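PDB 6F2P: paenibacillus xanthan lyase from Paenibacillus, which cleaves xanthan by an eliminative mechanism, probably removing the terminal mannose residues of the side chains. Local coordinates for residues D79-Y84 with N135-L140; D100-L105 with S151-A156; Y819-R824 with L836-T841. One frame throughout, in Å; residues are numbered along the deposited sequence.

Contact 1. Residues D79-Y84 with N135-L140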
loop_
_atom_site.group_PDB
_atom_site.type_symbol
_atom_site.label_atom_id
_atom_site.label_comp_id
_atom_site.label_asym_id
_atom_site.label_seq_id
_atom_site.Cartn_x
_atom_site.Cartn_y
_atom_site.Cartn_z
ATOM N N ASP A 79 40.253 -13.949 -11.929
ATOM C CA ASP A 79 40.376 -13.243 -13.206
ATOM C C ASP A 79 41.412 -13.918 -14.085
ATOM O O ASP A 79 41.198 -14.077 -15.282
ATOM C CB ASP A 79 40.741 -11.768 -13.007
ATOM C CG ASP A 79 39.583 -10.944 -12.467
ATOM O OD1 ASP A 79 38.422 -11.390 -12.596
ATOM O OD2 ASP A 79 39.828 -9.847 -11.920
ATOM N N MET A 80 42.524 -14.323 -13.475
ATOM C CA MET A 80 43.611 -14.995 -14.186
ATOM C C MET A 80 43.144 -16.356 -14.693
ATOM O O MET A 80 43.335 -16.701 -15.866
ATOM C CB MET A 80 44.836 -15.142 -13.273
ATOM C CG MET A 80 45.433 -13.813 -12.840
ATOM S SD MET A 80 46.572 -13.930 -11.433
ATOM C CE MET A 80 47.899 -14.906 -12.137
ATOM N N ALA A 81 42.529 -17.120 -13.797
ATOM C CA ALA A 81 41.933 -18.405 -14.147
ATOM C C ALA A 81 40.935 -18.270 -15.304
ATOM O O ALA A 81 40.855 -19.141 -16.171
ATOM C CB ALA A 81 41.269 -19.027 -12.919
ATOM N N LEU A 82 40.193 -17.167 -15.322
ATOM C CA LEU A 82 39.209 -16.932 -16.363
ATOM C C LEU A 82 39.872 -16.826 -17.731
ATOM O O LEU A 82 39.468 -17.504 -18.676
ATOM C CB LEU A 82 38.388 -15.673 -16.073
ATOM C CG LEU A 82 37.207 -15.383 -17.016
ATOM C CD1 LEU A 82 36.211 -16.539 -17.066
ATOM C CD2 LEU A 82 36.484 -14.102 -16.636
ATOM N N ALA A 83 40.883 -15.973 -17.845
ATOM C CA ALA A 83 41.591 -15.832 -19.116
ATOM C C ALA A 83 42.259 -17.151 -19.478
ATOM O O ALA A 83 42.281 -17.548 -20.643
ATOM C CB ALA A 83 42.616 -14.711 -19.056
ATOM N N TYR A 84 42.797 -17.824 -18.468
ATOM C CA TYR A 84 43.443 -19.104 -18.681
ATOM C C TYR A 84 42.538 -20.085 -19.415
ATOM O O TYR A 84 43.012 -20.871 -20.240
ATOM C CB TYR A 84 43.898 -19.719 -17.360
ATOM C CG TYR A 84 44.484 -21.090 -17.552
ATOM C CD1 TYR A 84 45.737 -21.249 -18.130
ATOM C CD2 TYR A 84 43.781 -22.230 -17.179
ATOM C CE1 TYR A 84 46.283 -22.508 -18.321
ATOM C CE2 TYR A 84 44.318 -23.492 -17.368
ATOM C CZ TYR A 84 45.571 -23.622 -17.942
ATOM O OH TYR A 84 46.117 -24.864 -18.136
ATOM N N ASN A 135 35.451 -21.147 -5.102
ATOM C CA ASN A 135 34.602 -22.078 -5.845
ATOM C C ASN A 135 34.735 -21.879 -7.344
ATOM O O ASN A 135 34.837 -22.832 -8.113
ATOM C CB ASN A 135 33.131 -21.906 -5.470
ATOM C CG ASN A 135 32.739 -22.729 -4.276
ATOM O OD1 ASN A 135 33.378 -23.740 -3.974
ATOM N ND2 ASN A 135 31.676 -22.305 -3.579
ATOM N N ASP A 136 34.728 -20.622 -7.760
ATOM C CA ASP A 136 34.770 -20.310 -9.175
ATOM C C ASP A 136 36.117 -20.674 -9.792
ATOM O O ASP A 136 36.167 -21.266 -10.870
ATOM C CB ASP A 136 34.423 -18.839 -9.404
ATOM C CG ASP A 136 32.975 -18.528 -9.067
ATOM O OD1 ASP A 136 32.233 -19.468 -8.696
ATOM O OD2 ASP A 136 32.576 -17.353 -9.188
ATOM N N ILE A 137 37.201 -20.332 -9.100
ATOM C CA ILE A 137 38.533 -20.707 -9.538
ATOM C C ILE A 137 38.616 -22.210 -9.735
ATOM O O ILE A 137 38.965 -22.680 -10.821
ATOM C CB ILE A 137 39.601 -20.287 -8.522
ATOM C CG1 ILE A 137 39.660 -18.765 -8.428
ATOM C CG2 ILE A 137 40.975 -20.863 -8.911
ATOM C CD1 ILE A 137 40.400 -18.271 -7.215
ATOM N N VAL A 138 38.275 -22.954 -8.688
ATOM C CA VAL A 138 38.306 -24.407 -8.739
ATOM C C VAL A 138 37.440 -24.958 -9.874
ATOM O O VAL A 138 37.792 -25.955 -10.498
ATOM C CB VAL A 138 37.884 -25.021 -7.397
ATOM C CG1 VAL A 138 37.774 -26.536 -7.506
ATOM C CG2 VAL A 138 38.887 -24.632 -6.311
ATOM N N ALA A 139 36.323 -24.305 -10.162
ATOM C CA ALA A 139 35.471 -24.767 -11.252
ATOM C C ALA A 139 36.225 -24.701 -12.578
ATOM O O ALA A 139 36.228 -25.656 -13.357
ATOM C CB ALA A 139 34.178 -23.958 -11.313
ATOM N N LEU A 140 36.887 -23.576 -12.817
ATOM C CA LEU A 140 37.629 -23.380 -14.052
ATOM C C LEU A 140 38.858 -24.284 -14.144
ATOM O O LEU A 140 39.174 -24.804 -15.209
ATOM C CB LEU A 140 38.066 -21.919 -14.169
ATOM C CG LEU A 140 36.956 -20.872 -14.205
ATOM C CD1 LEU A 140 37.544 -19.477 -14.161
ATOM C CD2 LEU A 140 36.088 -21.050 -15.447
#
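Ala81 and Ile137, whose CA atoms lie 6.2 Å apart, mark the nearest backbone approach of two helical segments that run nearly parallel, with 22° between their axes and 9.3 Å at closest approach. No hydrogen bond joins 79-84 to 135-140; the contact is van der Waals packing of methyl groups on side chains and on one stretch of backbone. It rests on four residues, Ala81, Leu82, Ile137 and Leu140.

Leu140 does most of the reaching. Its CB points toward the other helix, and CD1 stands anti to CA (chi2 173°), which carries that methyl outward to the facing backbone. There it lies 3.7 Å from Leu82 N and 3.8 Å from Ala81 C, so one methyl packs on the peptide unit between Ala81 and Leu82. The same CD1 is 4.0 Å from Ala81 CB and 4.3 Å from Leu82 CB. Leu82 sends its own CB away from the other helix, which explains why its backbone takes more of this contact than the end of its side chain. One turn earlier than Leu140, Ile137 adds a looser touch, with CG2 at 4.4 Å from Ala81 CB. Ala81 thus offers a single small methyl to both Ile137 and Leu140, and its lack of bulk is consistent with the close approach of the two backbones at this point.

Further turns of helix 68-85 extend the seam in both directions, through Leu77 against Ile137, and through Tyr78 and Thr85 against Leu140. Around this seam, helix 28-46 packs on helix 68-85 at Met80 and Ala83, helix 147-160 borders helix 123-141 at Asn135, and helix 95-111 brings Leu105 up to Ile137.

Contact 2. Residues D100-L105 with S151-A156; sequences DIISGL and SNYMAA
Leu105 and Tyr153 carry nearly all of this contact, although their CA atoms are 8.0 Å apart; the long tyrosine side chain bridges the distance between the two helices. The tight part is the meeting of the phenol end with the base of the leucine. Leu105 CB sits 3.5 Å from Tyr153 OH and 3.6 Å from Tyr153 CZ, approaching the ring obliquely, while Leu105 CD1 comes to 3.8 Å from Tyr153 CE2. The two side chains cross at about a right angle. For Tyr153, chi1 of -49° sets CG anti to the carbonyl carbon and directs the ring toward helix 95-111.

The loose part lies at Ile102, which is partly exposed. Its CG2 only grazes Tyr153 OH at 4.4 Å, and its carbonyl O, 4.1 Å from that hydroxyl, is too distant for a hydrogen bond. The hydroxyl pairs instead with Asp106 OD1, just beyond the leucine on the same helix, so the ring is tethered at its polar end as well as packed. Replacing Tyr153 by a valine would probably leave Asp106 OD1 without this hydroxyl partner and open a gap beside Leu105 CB.

Leu105 is also touched by Leu134 of helix 123-141 and by Tyr74 and Leu77 of helix 68-85. Helices one apart in the chain, 95-111 and 147-160 with 123-141 between them, packing through buried side chains in this way are consistent with the alpha/alpha toroid that forms the N-terminal domain of polysaccharide lyase family 8.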
loop_
_atom_site.group_PDB
_atom_site.type_symbol
_atom_site.label_atom_id
_atom_site.label_comp_id
_atom_site.label_asym_id
_atom_site.label_seq_id
_atom_site.Cartn_x
_atom_site.Cartn_y
_atom_site.Cartn_z
ATOM N N ASP A 100 51.306 -20.129 -11.933
ATOM C CA ASP A 100 51.208 -19.019 -10.993
ATOM C C ASP A 100 49.865 -19.007 -10.271
ATOM O O ASP A 100 49.794 -18.710 -9.071
ATOM C CB ASP A 100 51.488 -17.686 -11.686
ATOM C CG ASP A 100 52.979 -17.422 -11.851
ATOM O OD1 ASP A 100 53.763 -17.979 -11.053
ATOM O OD2 ASP A 100 53.364 -16.667 -12.772
ATOM N N ILE A 101 48.809 -19.355 -11.001
ATOM C CA ILE A 101 47.499 -19.496 -10.400
ATOM C C ILE A 101 47.529 -20.561 -9.315
ATOM O O ILE A 101 47.123 -20.313 -8.176
ATOM C CB ILE A 101 46.445 -19.867 -11.436
ATOM C CG1 ILE A 101 46.261 -18.716 -12.419
ATOM C CG2 ILE A 101 45.133 -20.161 -10.757
ATOM C CD1 ILE A 101 45.437 -19.076 -13.607
ATOM N N ILE A 102 48.041 -21.736 -9.659
ATOM C CA ILE A 102 47.986 -22.873 -8.745
ATOM C C ILE A 102 48.856 -22.672 -7.510
ATOM O O ILE A 102 48.455 -23.024 -6.389
ATOM C CB ILE A 102 48.349 -24.181 -9.453
ATOM C CG1 ILE A 102 47.346 -24.444 -10.581
ATOM C CG2 ILE A 102 48.388 -25.327 -8.454
ATOM C CD1 ILE A 102 47.405 -25.831 -11.157
ATOM N N SER A 103 50.037 -22.092 -7.717
ATOM C CA SER A 103 50.937 -21.774 -6.613
ATOM C C SER A 103 50.259 -20.778 -5.678
ATOM O O SER A 103 50.353 -20.895 -4.452
ATOM C CB SER A 103 52.241 -21.197 -7.142
ATOM O OG SER A 103 53.004 -20.626 -6.089
ATOM N N GLY A 104 49.571 -19.801 -6.268
ATOM C CA GLY A 104 48.767 -18.870 -5.502
ATOM C C GLY A 104 47.763 -19.592 -4.619
ATOM O O GLY A 104 47.649 -19.294 -3.429
ATOM N N LEU A 105 47.042 -20.553 -5.191
ATOM C CA LEU A 105 46.033 -21.294 -4.430
ATOM C C LEU A 105 46.664 -22.081 -3.284
ATOM O O LEU A 105 46.153 -22.098 -2.163
ATOM C CB LEU A 105 45.237 -22.232 -5.341
ATOM C CG LEU A 105 44.361 -21.596 -6.423
ATOM C CD1 LEU A 105 43.832 -22.676 -7.355
ATOM C CD2 LEU A 105 43.212 -20.802 -5.797
ATOM N N SER A 151 40.635 -31.330 -2.632
ATOM C CA SER A 151 40.265 -31.668 -1.267
ATOM C C SER A 151 40.596 -30.549 -0.279
ATOM O O SER A 151 39.759 -30.168 0.538
ATOM C CB SER A 151 40.974 -32.944 -0.836
ATOM O OG SER A 151 41.267 -32.890 0.548
ATOM N N ASN A 152 41.823 -30.036 -0.351
ATOM C CA ASN A 152 42.268 -28.962 0.534
ATOM C C ASN A 152 41.418 -27.708 0.398
ATOM O O ASN A 152 40.936 -27.168 1.397
ATOM C CB ASN A 152 43.738 -28.602 0.277
ATOM C CG ASN A 152 44.708 -29.644 0.817
ATOM O OD1 ASN A 152 44.451 -30.296 1.826
ATOM N ND2 ASN A 152 45.836 -29.792 0.144
ATOM N N TYR A 153 41.245 -27.244 -0.838
ATOM C CA TYR A 153 40.487 -26.026 -1.084
ATOM C C TYR A 153 39.043 -26.186 -0.590
ATOM O O TYR A 153 38.482 -25.262 0.005
ATOM C CB TYR A 153 40.498 -25.650 -2.566
ATOM C CG TYR A 153 41.860 -25.656 -3.229
ATOM C CD1 TYR A 153 43.029 -25.481 -2.488
ATOM C CD2 TYR A 153 41.979 -25.823 -4.607
ATOM C CE1 TYR A 153 44.279 -25.487 -3.102
ATOM C CE2 TYR A 153 43.222 -25.825 -5.229
ATOM C CZ TYR A 153 44.365 -25.659 -4.469
ATOM O OH TYR A 153 45.599 -25.665 -5.074
ATOM N N MET A 154 38.448 -27.358 -0.822
ATOM C CA MET A 154 37.069 -27.598 -0.389
ATOM C C MET A 154 36.979 -27.716 1.126
ATOM O O MET A 154 36.026 -27.235 1.736
ATOM C CB MET A 154 36.470 -28.836 -1.055
ATOM C CG MET A 154 36.208 -28.680 -2.551
ATOM S SD MET A 154 35.104 -27.313 -2.988
ATOM C CE MET A 154 36.261 -26.113 -3.653
ATOM N N ALA A 155 37.984 -28.333 1.733
ATOM C CA ALA A 155 38.016 -28.479 3.184
ATOM C C ALA A 155 38.003 -27.119 3.861
ATOM O O ALA A 155 37.441 -26.954 4.946
ATOM C CB ALA A 155 39.234 -29.275 3.616
ATOM N N ALA A 156 38.620 -26.142 3.210
ATOM C CA ALA A 156 38.640 -24.793 3.740
ATOM C C ALA A 156 37.242 -24.184 3.689
ATOM O O ALA A 156 36.785 -23.572 4.654
ATOM C CB ALA A 156 39.618 -23.945 2.972
#

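Contact 3. Residues Y819-R824 with L836-T841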
loop_
_atom_site.group_PDB
_atom_site.type_symbol
_atom_site.label_atom_id
_atom_site.label_comp_id
_atom_site.label_asym_id
_atom_site.label_seq_id
_atom_site.Cartn_x
_atom_site.Cartn_y
_atom_site.Cartn_z
ATOM N N TYR A 819 -29.190 3.350 20.810
ATOM C CA TYR A 819 -29.308 1.994 21.319
ATOM C C TYR A 819 -28.797 1.867 22.749
ATOM O O TYR A 819 -27.819 2.506 23.149
ATOM C CB TYR A 819 -28.566 1.002 20.412
ATOM C CG TYR A 819 -29.049 0.991 18.981
ATOM C CD1 TYR A 819 -30.179 0.272 18.610
ATOM C CD2 TYR A 819 -28.379 1.704 17.999
ATOM C CE1 TYR A 819 -30.624 0.265 17.302
ATOM C CE2 TYR A 819 -28.817 1.702 16.686
ATOM C CZ TYR A 819 -29.936 0.984 16.343
ATOM O OH TYR A 819 -30.365 0.987 15.034
ATOM N N ASP A 820 -29.486 1.036 23.516
ATOM C CA ASP A 820 -29.025 0.641 24.831
ATOM C C ASP A 820 -27.961 -0.443 24.615
ATOM O O ASP A 820 -28.210 -1.443 23.939
ATOM C CB ASP A 820 -30.220 0.108 25.625
ATOM C CG ASP A 820 -29.963 0.057 27.108
ATOM O OD1 ASP A 820 -29.035 0.750 27.577
ATOM O OD2 ASP A 820 -30.699 -0.674 27.805
ATOM N N VAL A 821 -26.763 -0.236 25.155
ATOM C CA VAL A 821 -25.672 -1.177 24.916
ATOM C C VAL A 821 -25.539 -2.222 26.017
ATOM O O VAL A 821 -25.256 -1.890 27.166
ATOM C CB VAL A 821 -24.330 -0.464 24.746
ATOM C CG1 VAL A 821 -23.224 -1.483 24.506
ATOM C CG2 VAL A 821 -24.410 0.513 23.593
ATOM N N LYS A 822 -25.742 -3.484 25.650
ATOM C CA LYS A 822 -25.654 -4.598 26.587
ATOM C C LYS A 822 -24.492 -5.538 26.250
ATOM O O LYS A 822 -24.090 -5.672 25.091
ATOM C CB LYS A 822 -26.968 -5.388 26.596
ATOM C CG LYS A 822 -28.195 -4.560 26.938
ATOM C CD LYS A 822 -29.443 -5.420 27.146
ATOM C CE LYS A 822 -30.542 -4.616 27.833
ATOM N NZ LYS A 822 -31.806 -5.380 28.056
ATOM N N SER A 823 -23.950 -6.197 27.263
ATOM C CA SER A 823 -22.930 -7.208 27.022
ATOM C C SER A 823 -23.231 -8.452 27.838
ATOM O O SER A 823 -23.696 -8.357 28.972
ATOM C CB SER A 823 -21.536 -6.672 27.359
ATOM O OG SER A 823 -21.418 -6.391 28.741
ATOM N N ARG A 824 -22.997 -9.618 27.249
ATOM C CA ARG A 824 -23.200 -10.878 27.955
ATOM C C ARG A 824 -21.857 -11.359 28.472
ATOM O O ARG A 824 -20.923 -11.552 27.701
ATOM C CB ARG A 824 -23.848 -11.932 27.051
ATOM C CG ARG A 824 -24.232 -13.217 27.764
ATOM C CD ARG A 824 -24.951 -14.181 26.826
ATOM N NE ARG A 824 -25.860 -15.078 27.537
ATOM C CZ ARG A 824 -25.633 -16.372 27.744
ATOM N NH1 ARG A 824 -24.527 -16.939 27.293
ATOM N NH2 ARG A 824 -26.522 -17.104 28.402
ATOM N N LEU A 836 -17.255 0.921 29.841
ATOM C CA LEU A 836 -17.418 0.969 28.394
ATOM C C LEU A 836 -17.351 2.401 27.875
ATOM O O LEU A 836 -17.928 3.320 28.463
ATOM C CB LEU A 836 -18.753 0.350 27.987
ATOM C CG LEU A 836 -19.149 0.521 26.520
ATOM C CD1 LEU A 836 -18.318 -0.393 25.622
ATOM C CD2 LEU A 836 -20.626 0.265 26.333
ATOM N N SER A 837 -16.629 2.588 26.777
ATOM C CA SER A 837 -16.645 3.854 26.063
ATOM C C SER A 837 -16.896 3.569 24.591
ATOM O O SER A 837 -16.560 2.494 24.095
ATOM C CB SER A 837 -15.330 4.623 26.246
ATOM O OG SER A 837 -14.225 3.943 25.668
ATOM N N ILE A 838 -17.512 4.517 23.897
ATOM C CA ILE A 838 -17.703 4.395 22.463
ATOM C C ILE A 838 -17.159 5.656 21.837
ATOM O O ILE A 838 -17.544 6.758 22.221
ATOM C CB ILE A 838 -19.191 4.236 22.088
ATOM C CG1 ILE A 838 -19.753 2.936 22.665
ATOM C CG2 ILE A 838 -19.368 4.252 20.581
ATOM C CD1 ILE A 838 -21.252 2.818 22.558
ATOM N N ASN A 839 -16.247 5.491 20.885
ATOM C CA ASN A 839 -15.659 6.626 20.184
ATOM C C ASN A 839 -15.065 7.696 21.104
ATOM O O ASN A 839 -15.065 8.880 20.766
ATOM C CB ASN A 839 -16.680 7.248 19.227
ATOM C CG ASN A 839 -16.829 6.455 17.946
ATOM O OD1 ASN A 839 -16.543 5.257 17.903
ATOM N ND2 ASN A 839 -17.257 7.125 16.886
ATOM N N GLY A 840 -14.569 7.273 22.267
ATOM C CA GLY A 840 -13.922 8.180 23.199
ATOM C C GLY A 840 -14.835 8.741 24.277
ATOM O O GLY A 840 -14.390 9.474 25.164
ATOM N N THR A 841 -16.116 8.396 24.197
ATOM C CA THR A 841 -17.113 8.836 25.163
ATOM C C THR A 841 -17.496 7.661 26.056
ATOM O O THR A 841 -17.954 6.633 25.557
ATOM C CB THR A 841 -18.392 9.312 24.436
ATOM O OG1 THR A 841 -18.073 10.365 23.518
ATOM C CG2 THR A 841 -19.446 9.789 25.428
#
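Val821 faces Leu836 and Ile838 across the interior of a beta-sandwich: strand 817-826 belongs to one antiparallel sheet and strand 832-838 to the other, and no hydrogen bond links the two segments. Along the first segment, Tyr819 and Asp820 are held by backbone bonds to Tyr865 and Val899, on the flanking strands of their own sheet. Val821 then turns its CB inward. With CG1 anti to the backbone N (chi1 180°), its two methyls divide the work: CG1 meets Leu836 CD2 at 3.6 Å, and CG2 meets Ile838 CD1 at 4.0 Å. Phe875 also packs on this valine. Lys822 points its CB away from the second segment, as expected of the next residue in a strand, and its side chain touches Thr861 and Val899. At the end, Arg824 makes a salt bridge with Asp894, a ligand of a calcium ion.

Beyond Ile838 the second segment turns back through Asn839 and Gly840 in a type I' turn. Its ends are pinned by two backbone hydrogen bonds, Ile838 N to Thr841 O at 2.7 Å and Thr841 N to Ile838 O at 2.9 Å.

Contacts 1 and 2 are close neighbours, their centres about 12 Å apart, within the N-terminal helical domain. Their segments alternate along the chain, and helices 68-85, 95-111, 123-141 and 147-160 pack against one another. Direct packing joins them: Ile101 CD1 lies 3.5 Å from Ala81 N, and Val138 CG2 lies 3.7 Å from Tyr153 CD2. Contact 3 follows much later in sequence, in a beta-sandwich on the other side of the chain's centre. Its centre is about 74 Å from that of contact 1 and about 76 Å from that of contact 2. The contacts thus belong to two distant parts of the fold, one helical and one beta, with no touch between them.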